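Local coordinates for protein NAD dependent epimerase/dehydratase family (PDB 5Y1F) that binds NAD+ and probably oxidises the side-chain hydroxyl of L-threonine, acting as an L-threonine dehydrogenase, at residues A[22-27]-A[37-42]; A[29-34]-A[87-92]; A[110-115]-A[126-131]. One frame throughout, in Å; residues are numbered along the deposited sequence. Where two conformers were deposited one is given.

All three contacts are buried and pack against one NAD-binding sheet. Contacts 1 and 2 share helix 30-43. Contact 1 joins its later turns to strand 21-25, and contact 2 joins its first turns to the end of strand 83-88, a neighbour in the sheet. Contact 3 packs helix 101-122 on strand 125-131, the next strand along. Across the segments all three rest on apolar touch. They differ in their dealings with the cofactor. Contact 1 meets it through a glycine. Contact 2 grips both phosphates and the nicotinamide amide with hydrogen bonds. Contact 3 keeps its apolar packing apart from the strand end that reaches the nicotinamide ring.

Contact 1. Residues A[22-27]-A[37-42]; sequences ILVTGA and LALQEK. With NAD (nicotinamide-adenine-dinucleotide), chain B.
Val-24 and Leu-39 meet tip to tip. CG2 of Val-24 lies 3.6 Å from CD1 of Leu-39, and this is the tight point of the contact. The same leucine methyl also serves Ile-22, but more loosely: CG2 of Ile-22 is 4.2 Å from CD1 of Leu-39. One leucine branch is therefore set against two strand residues on the same face of strand 21-25. The side chain of Leu-39 leaves the helix with CG anti to the carbonyl carbon (chi1 -70°), and CD1 then runs on toward the strand. Tyr-87 and Ile-48, on the two flanking strands, also touch Leu-39, while Val-36 and Leu-89 press on Val-24.

The outer part of the helix is loose. Leu-37 and Glu-41 are exposed, and so is Lys-42, whose NZ forms a salt bridge with Asp-241. None of these three touches the strand segment.

Past the strand the chain turns at Gly-26, whose phi is positive (61°). Its CA sits 3.7 Å from C4B of the NAD adenosine ribose, and a side chain there would crowd that sugar. Thr-25 OG1, just before, accepts a hydrogen bond from the backbone N of Ala-90. Strand 21-25, helix 30-43 and strand 48-52 make up the first beta-alpha-beta unit of a Rossmann fold, with Gly-26 opening its glycine-rich GxxGxxG turn.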
loop_
_atom_site.group_PDB
_atom_site.type_symbol
_atom_site.label_atom_id
_atom_site.label_comp_id
_atom_site.label_asym_id
_atom_site.label_seq_id
_atom_site.Cartn_x
_atom_site.Cartn_y
_atom_site.Cartn_z
ATOM N N ILE A 22 15.523 4.723 -10.855
ATOM C CA ILE A 22 14.222 4.315 -10.314
ATOM C C ILE A 22 13.494 5.582 -9.870
ATOM O O ILE A 22 14.038 6.404 -9.145
ATOM C CB ILE A 22 14.437 3.358 -9.137
ATOM C CG1 ILE A 22 15.135 2.068 -9.592
ATOM C CG2 ILE A 22 13.096 3.028 -8.512
ATOM C CD1 ILE A 22 15.572 1.150 -8.451
ATOM N N LEU A 23 12.233 5.690 -10.262
ATOM C CA LEU A 23 11.296 6.688 -9.790
ATOM C C LEU A 23 10.275 6.096 -8.817
ATOM O O LEU A 23 9.741 5.012 -9.091
ATOM C CB LEU A 23 10.540 7.304 -10.974
ATOM C CG LEU A 23 9.534 8.392 -10.709
ATOM C CD1 LEU A 23 10.210 9.632 -10.171
ATOM C CD2 LEU A 23 8.766 8.707 -11.992
ATOM N N VAL A 24 9.975 6.817 -7.746
ATOM C CA VAL A 24 8.903 6.447 -6.834
ATOM C C VAL A 24 7.866 7.548 -6.876
ATOM O O VAL A 24 8.149 8.697 -6.462
ATOM C CB VAL A 24 9.401 6.274 -5.393
ATOM C CG1 VAL A 24 8.233 5.854 -4.503
ATOM C CG2 VAL A 24 10.537 5.255 -5.338
ATOM N N THR A 25 6.661 7.281 -7.400
ATOM C CA THR A 25 5.551 8.230 -7.280
ATOM C C THR A 25 4.848 8.010 -5.929
ATOM O O THR A 25 5.032 6.975 -5.272
ATOM C CB THR A 25 4.531 8.131 -8.436
ATOM O OG1 THR A 25 3.730 6.978 -8.154
ATOM C CG2 THR A 25 5.178 8.041 -9.807
ATOM N N GLY A 26 4.120 9.010 -5.476
ATOM C CA GLY A 26 3.507 8.939 -4.173
ATOM C C GLY A 26 4.526 8.791 -3.060
ATOM O O GLY A 26 4.229 8.173 -2.012
ATOM N N ALA A 27 5.733 9.358 -3.271
ATOM C CA ALA A 27 6.862 9.061 -2.425
ATOM C C ALA A 27 6.747 9.556 -1.003
ATOM O O ALA A 27 7.458 8.994 -0.153
ATOM C CB ALA A 27 8.148 9.614 -3.032
ATOM N N LEU A 37 13.603 4.765 1.268
ATOM C CA LEU A 37 14.764 4.349 2.034
ATOM C C LEU A 37 15.230 2.976 1.655
ATOM O O LEU A 37 16.458 2.765 1.464
ATOM C CB LEU A 37 14.453 4.390 3.534
ATOM C CG LEU A 37 15.589 3.922 4.468
ATOM C CD1 LEU A 37 16.859 4.731 4.241
ATOM C CD2 LEU A 37 15.149 3.943 5.928
ATOM N N ALA A 38 14.338 2.007 1.554
ATOM C CA ALA A 38 14.736 0.668 1.232
ATOM C C ALA A 38 15.392 0.619 -0.150
ATOM O O ALA A 38 16.362 -0.125 -0.350
ATOM C CB ALA A 38 13.549 -0.267 1.301
ATOM N N LEU A 39 14.869 1.379 -1.102
ATOM C CA LEU A 39 15.430 1.366 -2.469
ATOM C C LEU A 39 16.780 2.078 -2.479
ATOM O O LEU A 39 17.700 1.632 -3.179
ATOM C CB LEU A 39 14.463 2.021 -3.435
ATOM C CG LEU A 39 13.200 1.272 -3.736
ATOM C CD1 LEU A 39 12.192 2.162 -4.452
ATOM C CD2 LEU A 39 13.534 0.038 -4.563
ATOM N N GLN A 40 16.917 3.132 -1.712
ATOM C CA GLN A 40 18.235 3.813 -1.610
ATOM C C GLN A 40 19.266 2.835 -1.062
ATOM O O GLN A 40 20.406 2.783 -1.572
ATOM C CB GLN A 40 18.178 5.033 -0.706
ATOM C CG GLN A 40 17.409 6.186 -1.304
ATOM C CD GLN A 40 17.250 7.328 -0.314
ATOM O OE1 GLN A 40 17.409 8.497 -0.704
ATOM N NE2 GLN A 40 16.874 7.033 0.886
ATOM N N GLU A 41 18.909 2.055 -0.045
ATOM C CA GLU A 41 19.875 1.121 0.540
ATOM C C GLU A 41 20.181 -0.026 -0.414
ATOM O O GLU A 41 21.320 -0.502 -0.474
ATOM C CB GLU A 41 19.315 0.586 1.847
ATOM C CG GLU A 41 19.227 1.616 2.951
ATOM C CD GLU A 41 18.679 0.989 4.218
ATOM O OE1 GLU A 41 17.601 1.400 4.698
ATOM O OE2 GLU A 41 19.295 0.008 4.667
ATOM N N LYS A 42 19.193 -0.482 -1.181
ATOM C CA LYS A 42 19.368 -1.606 -2.088
ATOM C C LYS A 42 20.215 -1.231 -3.295
ATOM O O LYS A 42 21.102 -2.000 -3.713
ATOM C CB LYS A 42 18.021 -2.150 -2.531
ATOM C CG LYS A 42 18.131 -3.375 -3.405
ATOM C CD LYS A 42 16.783 -4.004 -3.653
ATOM C CE LYS A 42 17.014 -5.247 -4.480
ATOM N NZ LYS A 42 15.804 -6.096 -4.441
HETATM P PA NAD B . -0.781 7.556 0.830
HETATM O O1A NAD B . -0.049 7.599 2.184
HETATM O O2A NAD B . -2.107 8.339 0.720
HETATM O O5B NAD B . 0.284 8.089 -0.273
HETATM C C5B NAD B . -0.162 8.432 -1.568
HETATM C C4B NAD B . 0.614 9.630 -2.027
HETATM O O4B NAD B . 0.020 9.936 -3.300
HETATM C C3B NAD B . 0.446 10.854 -1.142
HETATM O O3B NAD B . 1.719 11.269 -0.704
HETATM C C2B NAD B . -0.229 11.883 -2.062
HETATM O O2B NAD B . 0.240 13.237 -1.932
HETATM C C1B NAD B . 0.085 11.338 -3.441
HETATM N N9A NAD B . -0.906 11.814 -4.427
HETATM C C8A NAD B . -2.231 11.971 -4.243
HETATM N N7A NAD B . -2.795 12.516 -5.319
HETATM C C5A NAD B . -1.795 12.743 -6.171
HETATM C C6A NAD B . -1.703 13.332 -7.513
HETATM N N6A NAD B . -2.805 13.798 -8.150
HETATM N N1A NAD B . -0.512 13.359 -8.102
HETATM C C2A NAD B . 0.573 12.947 -7.470
HETATM N N3A NAD B . 0.573 12.387 -6.261
HETATM C C4A NAD B . -0.570 12.275 -5.600
HETATM O O3 NAD B . -1.059 6.060 0.334
HETATM P PN NAD B . -0.236 4.734 0.745
HETATM O O1N NAD B . 1.264 5.042 0.843
HETATM O O2N NAD B . -0.877 4.112 1.970
HETATM O O5D NAD B . -0.532 3.809 -0.549
HETATM C C5D NAD B . 0.366 3.792 -1.613
HETATM C C4D NAD B . -0.196 2.769 -2.609
HETATM O O4D NAD B . -0.421 1.504 -1.930
HETATM C C3D NAD B . -1.512 3.190 -3.225
HETATM O O3D NAD B . -1.614 2.596 -4.547
HETATM C C2D NAD B . -2.542 2.457 -2.345
HETATM O O2D NAD B . -3.778 2.235 -3.068
HETATM C C1D NAD B . -1.786 1.147 -2.057
HETATM N N1N NAD B . -2.276 0.484 -0.830
HETATM C C2N NAD B . -1.988 0.940 0.427
HETATM C C3N NAD B . -2.474 0.296 1.541
HETATM C C7N NAD B . -2.148 0.734 2.965
HETATM O O7N NAD B . -2.662 0.147 3.879
HETATM N N7N NAD B . -1.290 1.700 3.172
HETATM C C4N NAD B . -3.261 -0.833 1.380
HETATM C C5N NAD B . -3.588 -1.262 0.104
HETATM C C6N NAD B . -3.076 -0.585 -0.985
#

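Contact 2. Residues A[29-34]-A[87-92]; sequences GQIGTE and YHLAAI. With NAD (nicotinamide-adenine-dinucleotide), chain B.
Leu-89 pushes its CD1 methyl against Gly-32 and Ile-31, at the glycine-rich turn of the Rossmann fold. Gly-29 and Gly-32 are the second and third glycines of its GxxGxxG motif.

The apolar contacts are few but close. CD1 of Leu-89 is 3.4 Å from CA of Gly-32, and a beta carbon there would be tight against that methyl. At Gly-29 a beta carbon would clash with O5B of the cofactor. CG2 of Ile-31 lies 3.8 Å from CD1 of Leu-89, the two side chains crossing at a slant.

The other branch of Ile-31 makes a close van der Waals touch on the cofactor. With CG1 anti to the carbonyl carbon (chi1 -60°), CD1 of Ile-31 comes 3.3 Å from O4D, the ring oxygen of the nicotinamide ribose. With an alanine here, a gap would probably open between Leu-89 and that ribose.

Most of the polar contacts go to NAD. The backbone N of Gln-30 donates to O1A of the adenosine-side phosphate at 2.8 Å. The backbone N of Ile-31 donates to O1N of the other phosphate, nearly straight at 175°. The positive end of the helix dipole also faces the pyrophosphate and would probably steady its charge.

The Gln-30 side chain is extended, and its NE2 is held by Ser-188 OG and Leu-186 O. This fixes the amide, whose OE1 accepts from NAD N7N of the nicotinamide carboxamide at 3.0 Å.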
loop_
_atom_site.group_PDB
_atom_site.type_symbol
_atom_site.label_atom_id
_atom_site.label_comp_id
_atom_site.label_asym_id
_atom_site.label_seq_id
_atom_site.Cartn_x
_atom_site.Cartn_y
_atom_site.Cartn_z
ATOM N N GLY A 29 4.036 9.384 0.917
ATOM C CA GLY A 29 2.969 8.696 1.630
ATOM C C GLY A 29 3.452 7.615 2.570
ATOM O O GLY A 29 4.662 7.460 2.870
ATOM N N GLN A 30 2.495 6.857 3.104
ATOM C CA GLN A 30 2.798 5.874 4.127
ATOM C C GLN A 30 3.807 4.860 3.661
ATOM O O GLN A 30 4.791 4.550 4.344
ATOM C CB GLN A 30 1.508 5.203 4.608
ATOM C CG GLN A 30 1.730 4.418 5.916
ATOM C CD GLN A 30 0.647 3.404 6.242
ATOM O OE1 GLN A 30 -0.338 3.275 5.521
ATOM N NE2 GLN A 30 0.802 2.699 7.301
ATOM N N ILE A 31 3.571 4.315 2.489
ATOM C CA ILE A 31 4.509 3.319 1.939
ATOM C C ILE A 31 5.776 3.991 1.458
ATOM O O ILE A 31 6.895 3.546 1.713
ATOM C CB ILE A 31 3.860 2.481 0.830
ATOM C CG1 ILE A 31 2.654 1.725 1.361
ATOM C CG2 ILE A 31 4.873 1.552 0.194
ATOM C CD1 ILE A 31 1.943 0.866 0.313
ATOM N N GLY A 32 5.635 5.048 0.677
ATOM C CA GLY A 32 6.738 5.705 0.003
ATOM C C GLY A 32 7.786 6.201 0.963
ATOM O O GLY A 32 8.985 6.100 0.667
ATOM N N THR A 33 7.380 6.688 2.132
ATOM C CA THR A 33 8.312 7.129 3.173
ATOM C C THR A 33 9.348 6.051 3.469
ATOM O O THR A 33 10.551 6.333 3.651
ATOM C CB THR A 33 7.515 7.547 4.447
ATOM O OG1 THR A 33 6.786 8.761 4.159
ATOM C CG2 THR A 33 8.457 7.789 5.656
ATOM N N GLU A 34 8.913 4.810 3.490
ATOM C CA GLU A 34 9.777 3.694 3.813
ATOM C C GLU A 34 10.354 3.023 2.588
ATOM O O GLU A 34 11.499 2.529 2.635
ATOM C CB GLU A 34 9.045 2.723 4.711
ATOM C CG GLU A 34 8.543 3.504 5.960
ATOM C CD GLU A 34 8.314 2.685 7.181
ATOM O OE1 GLU A 34 7.306 2.912 7.853
ATOM O OE2 GLU A 34 9.198 1.879 7.525
ATOM N N TYR A 87 8.148 2.686 -9.274
ATOM C CA TYR A 87 7.325 2.177 -8.171
ATOM C C TYR A 87 6.221 3.209 -7.987
ATOM O O TYR A 87 6.449 4.336 -7.518
ATOM C CB TYR A 87 8.115 1.996 -6.882
ATOM C CG TYR A 87 9.061 0.835 -6.888
ATOM C CD1 TYR A 87 8.772 -0.359 -6.206
ATOM C CD2 TYR A 87 10.257 0.883 -7.571
ATOM C CE1 TYR A 87 9.675 -1.387 -6.192
ATOM C CE2 TYR A 87 11.133 -0.187 -7.595
ATOM C CZ TYR A 87 10.805 -1.326 -6.936
ATOM O OH TYR A 87 11.658 -2.419 -6.866
ATOM N N HIS A 88 5.017 2.878 -8.459
ATOM C CA HIS A 88 3.936 3.840 -8.588
ATOM C C HIS A 88 2.993 3.733 -7.395
ATOM O O HIS A 88 2.055 2.920 -7.400
ATOM C CB HIS A 88 3.158 3.562 -9.876
ATOM C CG HIS A 88 1.942 4.398 -10.004
ATOM N ND1 HIS A 88 0.672 3.954 -10.342
ATOM C CD2 HIS A 88 1.835 5.720 -9.779
ATOM C CE1 HIS A 88 -0.160 4.983 -10.299
ATOM N NE2 HIS A 88 0.535 6.058 -9.951
ATOM N N LEU A 89 3.186 4.604 -6.418
ATOM C CA LEU A 89 2.416 4.597 -5.185
ATOM C C LEU A 89 1.345 5.679 -5.143
ATOM O O LEU A 89 0.518 5.632 -4.241
ATOM C CB LEU A 89 3.315 4.710 -3.937
ATOM C CG LEU A 89 4.481 3.735 -3.880
ATOM C CD1 LEU A 89 5.329 4.050 -2.666
ATOM C CD2 LEU A 89 4.033 2.290 -3.856
ATOM N N ALA A 90 1.342 6.657 -6.047
ATOM C CA ALA A 90 0.387 7.738 -5.952
ATOM C C ALA A 90 -1.035 7.229 -6.077
ATOM O O ALA A 90 -1.331 6.455 -6.975
ATOM C CB ALA A 90 0.657 8.748 -7.032
ATOM N N ALA A 91 -1.915 7.678 -5.218
ATOM C CA ALA A 91 -3.308 7.234 -5.235
ATOM C C ALA A 91 -4.094 8.037 -4.231
ATOM O O ALA A 91 -3.539 8.677 -3.340
ATOM C CB ALA A 91 -3.438 5.734 -4.932
ATOM N N ILE A 92 -5.405 7.958 -4.369
ATOM C CA ILE A 92 -6.408 8.347 -3.362
ATOM C C ILE A 92 -6.973 7.032 -2.800
ATOM O O ILE A 92 -7.305 6.130 -3.557
ATOM C CB ILE A 92 -7.512 9.193 -4.035
ATOM C CG1 ILE A 92 -6.955 10.470 -4.682
ATOM C CG2 ILE A 92 -8.656 9.477 -3.064
ATOM C CD1 ILE A 92 -6.407 11.452 -3.714
HETATM P PA NAD B . -0.781 7.556 0.830
HETATM O O1A NAD B . -0.049 7.599 2.184
HETATM O O2A NAD B . -2.107 8.339 0.720
HETATM O O5B NAD B . 0.284 8.089 -0.273
HETATM C C5B NAD B . -0.162 8.432 -1.568
HETATM C C4B NAD B . 0.614 9.630 -2.027
HETATM O O4B NAD B . 0.020 9.936 -3.300
HETATM C C3B NAD B . 0.446 10.854 -1.142
HETATM O O3B NAD B . 1.719 11.269 -0.704
HETATM C C2B NAD B . -0.229 11.883 -2.062
HETATM O O2B NAD B . 0.240 13.237 -1.932
HETATM C C1B NAD B . 0.085 11.338 -3.441
HETATM N N9A NAD B . -0.906 11.814 -4.427
HETATM C C8A NAD B . -2.231 11.971 -4.243
HETATM N N7A NAD B . -2.795 12.516 -5.319
HETATM C C5A NAD B . -1.795 12.743 -6.171
HETATM C C6A NAD B . -1.703 13.332 -7.513
HETATM N N6A NAD B . -2.805 13.798 -8.150
HETATM N N1A NAD B . -0.512 13.359 -8.102
HETATM C C2A NAD B . 0.573 12.947 -7.470
HETATM N N3A NAD B . 0.573 12.387 -6.261
HETATM C C4A NAD B . -0.570 12.275 -5.600
HETATM O O3 NAD B . -1.059 6.060 0.334
HETATM P PN NAD B . -0.236 4.734 0.745
HETATM O O1N NAD B . 1.264 5.042 0.843
HETATM O O2N NAD B . -0.877 4.112 1.970
HETATM O O5D NAD B . -0.532 3.809 -0.549
HETATM C C5D NAD B . 0.366 3.792 -1.613
HETATM C C4D NAD B . -0.196 2.769 -2.609
HETATM O O4D NAD B . -0.421 1.504 -1.930
HETATM C C3D NAD B . -1.512 3.190 -3.225
HETATM O O3D NAD B . -1.614 2.596 -4.547
HETATM C C2D NAD B . -2.542 2.457 -2.345
HETATM O O2D NAD B . -3.778 2.235 -3.068
HETATM C C1D NAD B . -1.786 1.147 -2.057
HETATM N N1N NAD B . -2.276 0.484 -0.830
HETATM C C2N NAD B . -1.988 0.940 0.427
HETATM C C3N NAD B . -2.474 0.296 1.541
HETATM C C7N NAD B . -2.148 0.734 2.965
HETATM O O7N NAD B . -2.662 0.147 3.879
HETATM N N7N NAD B . -1.290 1.700 3.172
HETATM C C4N NAD B . -3.261 -0.833 1.380
HETATM C C5N NAD B . -3.588 -1.262 0.104
HETATM C C6N NAD B . -3.076 -0.585 -0.985
#

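Contact 3. Residues A[110-115]-A[126-131]; sequences NGLENV and LFCPSS. With NAD (nicotinamide-adenine-dinucleotide), chain B.
The sulfur of Cys-128 is packed against the methyls of Leu-112 and Val-115. Its nearest neighbour across the contact is CD1 of Leu-112, 3.8 Å from SG of Cys-128. CG1 of Val-115 stands a little farther off, 4.4 Å from the same SG. The thiol thus packs as a hydrophobic group. Cys-167 of helix 155-174 and His-88 of the neighbouring strand also touch Cys-128.

Leu-112 reaches the strand only by the end of its side chain. CG is anti to the backbone N (chi1 177°), and this swings CD1 over to the cysteine.

Val-115 and Leu-126 lie alongside each other and run opposite ways. CG1 of Val-115 is the methyl in play. It sits 3.8 Å from CD2 of Leu-126 and 4.1 Å from CD1 of Leu-126, touching both methyls of the leucine, CD2 more closely. Leu-116 and Ala-119, farther along the helix, pack on Leu-126 too.

The helix leads into the strand, so the contact closes the end of a beta-alpha-beta crossover on the Rossmann sheet. It lies on the face away from helix 30-43. Beyond Cys-128 the strand turns to the cofactor. CG of Pro-129 is 3.6 Å from O3D of the nicotinamide ribose. The carbonyl O of Ser-130 comes within 3.1 Å of C6N of the nicotinamide ring, and CB of Ser-131 is 3.7 Å from C5N.

Between the two segments the touching atoms are methyls and a sulfur, so the fit probably rests on shape. Farther on, the carbonyl O of Ser-130 faces the nicotinamide ring and that of Pro-129 takes a bond from NZ of Lys-160, which also bonds NAD.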
loop_
_atom_site.group_PDB
_atom_site.type_symbol
_atom_site.label_atom_id
_atom_site.label_comp_id
_atom_site.label_asym_id
_atom_site.label_seq_id
_atom_site.Cartn_x
_atom_site.Cartn_y
_atom_site.Cartn_z
ATOM N N ASN A 110 -6.622 7.660 -14.132
ATOM C CA ASN A 110 -5.890 8.423 -15.138
ATOM C C ASN A 110 -4.397 8.518 -14.773
ATOM O O ASN A 110 -3.522 8.478 -15.643
ATOM C CB ASN A 110 -6.520 9.821 -15.363
ATOM C CG ASN A 110 -7.961 9.755 -15.852
ATOM O OD1 ASN A 110 -8.822 10.548 -15.425
ATOM N ND2 ASN A 110 -8.221 8.857 -16.748
ATOM N N GLY A 111 -4.060 8.530 -13.485
ATOM C CA GLY A 111 -2.664 8.467 -13.102
ATOM C C GLY A 111 -2.026 7.155 -13.538
ATOM O O GLY A 111 -0.933 7.138 -14.108
ATOM N N LEU A 112 -2.724 6.055 -13.252
ATOM C CA LEU A 112 -2.221 4.776 -13.702
ATOM C C LEU A 112 -2.038 4.708 -15.208
ATOM O O LEU A 112 -1.004 4.225 -15.695
ATOM C CB LEU A 112 -3.096 3.627 -13.226
ATOM C CG LEU A 112 -2.659 2.266 -13.731
ATOM C CD1 LEU A 112 -1.327 1.820 -13.147
ATOM C CD2 LEU A 112 -3.754 1.225 -13.450
ATOM N N GLU A 113 -3.032 5.175 -15.939
ATOM C CA GLU A 113 -2.896 5.176 -17.381
ATOM C C GLU A 113 -1.668 5.964 -17.848
ATOM O O GLU A 113 -0.955 5.508 -18.746
ATOM C CB GLU A 113 -4.160 5.644 -18.075
ATOM C CG GLU A 113 -4.329 4.936 -19.414
ATOM C CD GLU A 113 -5.769 4.871 -19.849
ATOM O OE1 GLU A 113 -6.393 3.808 -19.668
ATOM O OE2 GLU A 113 -6.283 5.914 -20.307
ATOM N N ASN A 114 -1.415 7.111 -17.219
ATOM C CA ASN A 114 -0.210 7.884 -17.542
ATOM C C ASN A 114 1.068 7.095 -17.302
ATOM O O ASN A 114 1.988 7.117 -18.105
ATOM C CB ASN A 114 -0.221 9.187 -16.778
ATOM C CG ASN A 114 -1.254 10.177 -17.293
ATOM O OD1 ASN A 114 -1.838 9.975 -18.379
ATOM N ND2 ASN A 114 -1.482 11.245 -16.543
ATOM N N VAL A 115 1.079 6.381 -16.177
ATOM C CA VAL A 115 2.246 5.589 -15.823
ATOM C C VAL A 115 2.448 4.466 -16.863
ATOM O O VAL A 115 3.573 4.215 -17.273
ATOM C CB VAL A 115 2.075 4.999 -14.389
ATOM C CG1 VAL A 115 3.144 3.976 -14.112
ATOM C CG2 VAL A 115 2.137 6.144 -13.372
ATOM N N LEU A 126 7.642 -1.840 -13.914
ATOM C CA LEU A 126 6.688 -1.132 -13.042
ATOM C C LEU A 126 6.294 -1.982 -11.845
ATOM O O LEU A 126 6.159 -3.218 -11.951
ATOM C CB LEU A 126 5.414 -0.802 -13.770
ATOM C CG LEU A 126 5.491 0.197 -14.925
ATOM C CD1 LEU A 126 4.116 0.322 -15.566
ATOM C CD2 LEU A 126 6.047 1.552 -14.548
ATOM N N PHE A 127 6.074 -1.286 -10.747
ATOM C CA PHE A 127 5.331 -1.818 -9.602
ATOM C C PHE A 127 4.107 -0.936 -9.435
ATOM O O PHE A 127 4.243 0.263 -9.208
ATOM C CB PHE A 127 6.161 -1.821 -8.320
ATOM C CG PHE A 127 5.399 -2.365 -7.132
ATOM C CD1 PHE A 127 5.173 -3.721 -6.986
ATOM C CD2 PHE A 127 4.861 -1.515 -6.209
ATOM C CE1 PHE A 127 4.409 -4.192 -5.945
ATOM C CE2 PHE A 127 4.113 -1.990 -5.151
ATOM C CZ PHE A 127 3.898 -3.323 -5.029
ATOM N N CYS A 128 2.895 -1.525 -9.527
ATOM C CA CYS A 128 1.638 -0.779 -9.437
ATOM C C CYS A 128 0.740 -1.556 -8.508
ATOM O O CYS A 128 0.138 -2.559 -8.927
ATOM C CB CYS A 128 0.969 -0.616 -10.796
ATOM S SG CYS A 128 1.965 0.300 -11.989
ATOM N N PRO A 129 0.643 -1.142 -7.254
ATOM C CA PRO A 129 -0.090 -1.954 -6.286
ATOM C C PRO A 129 -1.588 -1.868 -6.384
ATOM O O PRO A 129 -2.147 -0.825 -6.830
ATOM C CB PRO A 129 0.412 -1.453 -4.943
ATOM C CG PRO A 129 0.743 -0.040 -5.185
ATOM C CD PRO A 129 1.319 -0.015 -6.599
ATOM N N SER A 130 -2.237 -2.931 -5.918
ATOM C CA SER A 130 -3.697 -3.001 -5.771
ATOM C C SER A 130 -4.022 -2.978 -4.290
ATOM O O SER A 130 -3.275 -2.396 -3.503
ATOM C CB SER A 130 -4.147 -4.239 -6.485
ATOM O OG SER A 130 -5.545 -4.339 -6.469
ATOM N N SER A 131 -5.133 -3.572 -3.897
ATOM C CA SER A 131 -5.595 -3.590 -2.520
ATOM C C SER A 131 -6.552 -4.758 -2.317
ATOM O O SER A 131 -7.231 -5.182 -3.257
ATOM C CB SER A 131 -6.331 -2.290 -2.220
ATOM O OG SER A 131 -6.953 -2.315 -0.945
HETATM P PA NAD B . -0.781 7.556 0.830
HETATM O O1A NAD B . -0.049 7.599 2.184
HETATM O O2A NAD B . -2.107 8.339 0.720
HETATM O O5B NAD B . 0.284 8.089 -0.273
HETATM C C5B NAD B . -0.162 8.432 -1.568
HETATM C C4B NAD B . 0.614 9.630 -2.027
HETATM O O4B NAD B . 0.020 9.936 -3.300
HETATM C C3B NAD B . 0.446 10.854 -1.142
HETATM O O3B NAD B . 1.719 11.269 -0.704
HETATM C C2B NAD B . -0.229 11.883 -2.062
HETATM O O2B NAD B . 0.240 13.237 -1.932
HETATM C C1B NAD B . 0.085 11.338 -3.441
HETATM N N9A NAD B . -0.906 11.814 -4.427
HETATM C C8A NAD B . -2.231 11.971 -4.243
HETATM N N7A NAD B . -2.795 12.516 -5.319
HETATM C C5A NAD B . -1.795 12.743 -6.171
HETATM C C6A NAD B . -1.703 13.332 -7.513
HETATM N N6A NAD B . -2.805 13.798 -8.150
HETATM N N1A NAD B . -0.512 13.359 -8.102
HETATM C C2A NAD B . 0.573 12.947 -7.470
HETATM N N3A NAD B . 0.573 12.387 -6.261
HETATM C C4A NAD B . -0.570 12.275 -5.600
HETATM O O3 NAD B . -1.059 6.060 0.334
HETATM P PN NAD B . -0.236 4.734 0.745
HETATM O O1N NAD B . 1.264 5.042 0.843
HETATM O O2N NAD B . -0.877 4.112 1.970
HETATM O O5D NAD B . -0.532 3.809 -0.549
HETATM C C5D NAD B . 0.366 3.792 -1.613
HETATM C C4D NAD B . -0.196 2.769 -2.609
HETATM O O4D NAD B . -0.421 1.504 -1.930
HETATM C C3D NAD B . -1.512 3.190 -3.225
HETATM O O3D NAD B . -1.614 2.596 -4.547
HETATM C C2D NAD B . -2.542 2.457 -2.345
HETATM O O2D NAD B . -3.778 2.235 -3.068
HETATM C C1D NAD B . -1.786 1.147 -2.057
HETATM N N1N NAD B . -2.276 0.484 -0.830
HETATM C C2N NAD B . -1.988 0.940 0.427
HETATM C C3N NAD B . -2.474 0.296 1.541
HETATM C C7N NAD B . -2.148 0.734 2.965
HETATM O O7N NAD B . -2.662 0.147 3.879
HETATM N N7N NAD B . -1.290 1.700 3.172
HETATM C C4N NAD B . -3.261 -0.833 1.380
HETATM C C5N NAD B . -3.588 -1.262 0.104
HETATM C C6N NAD B . -3.076 -0.585 -0.985
#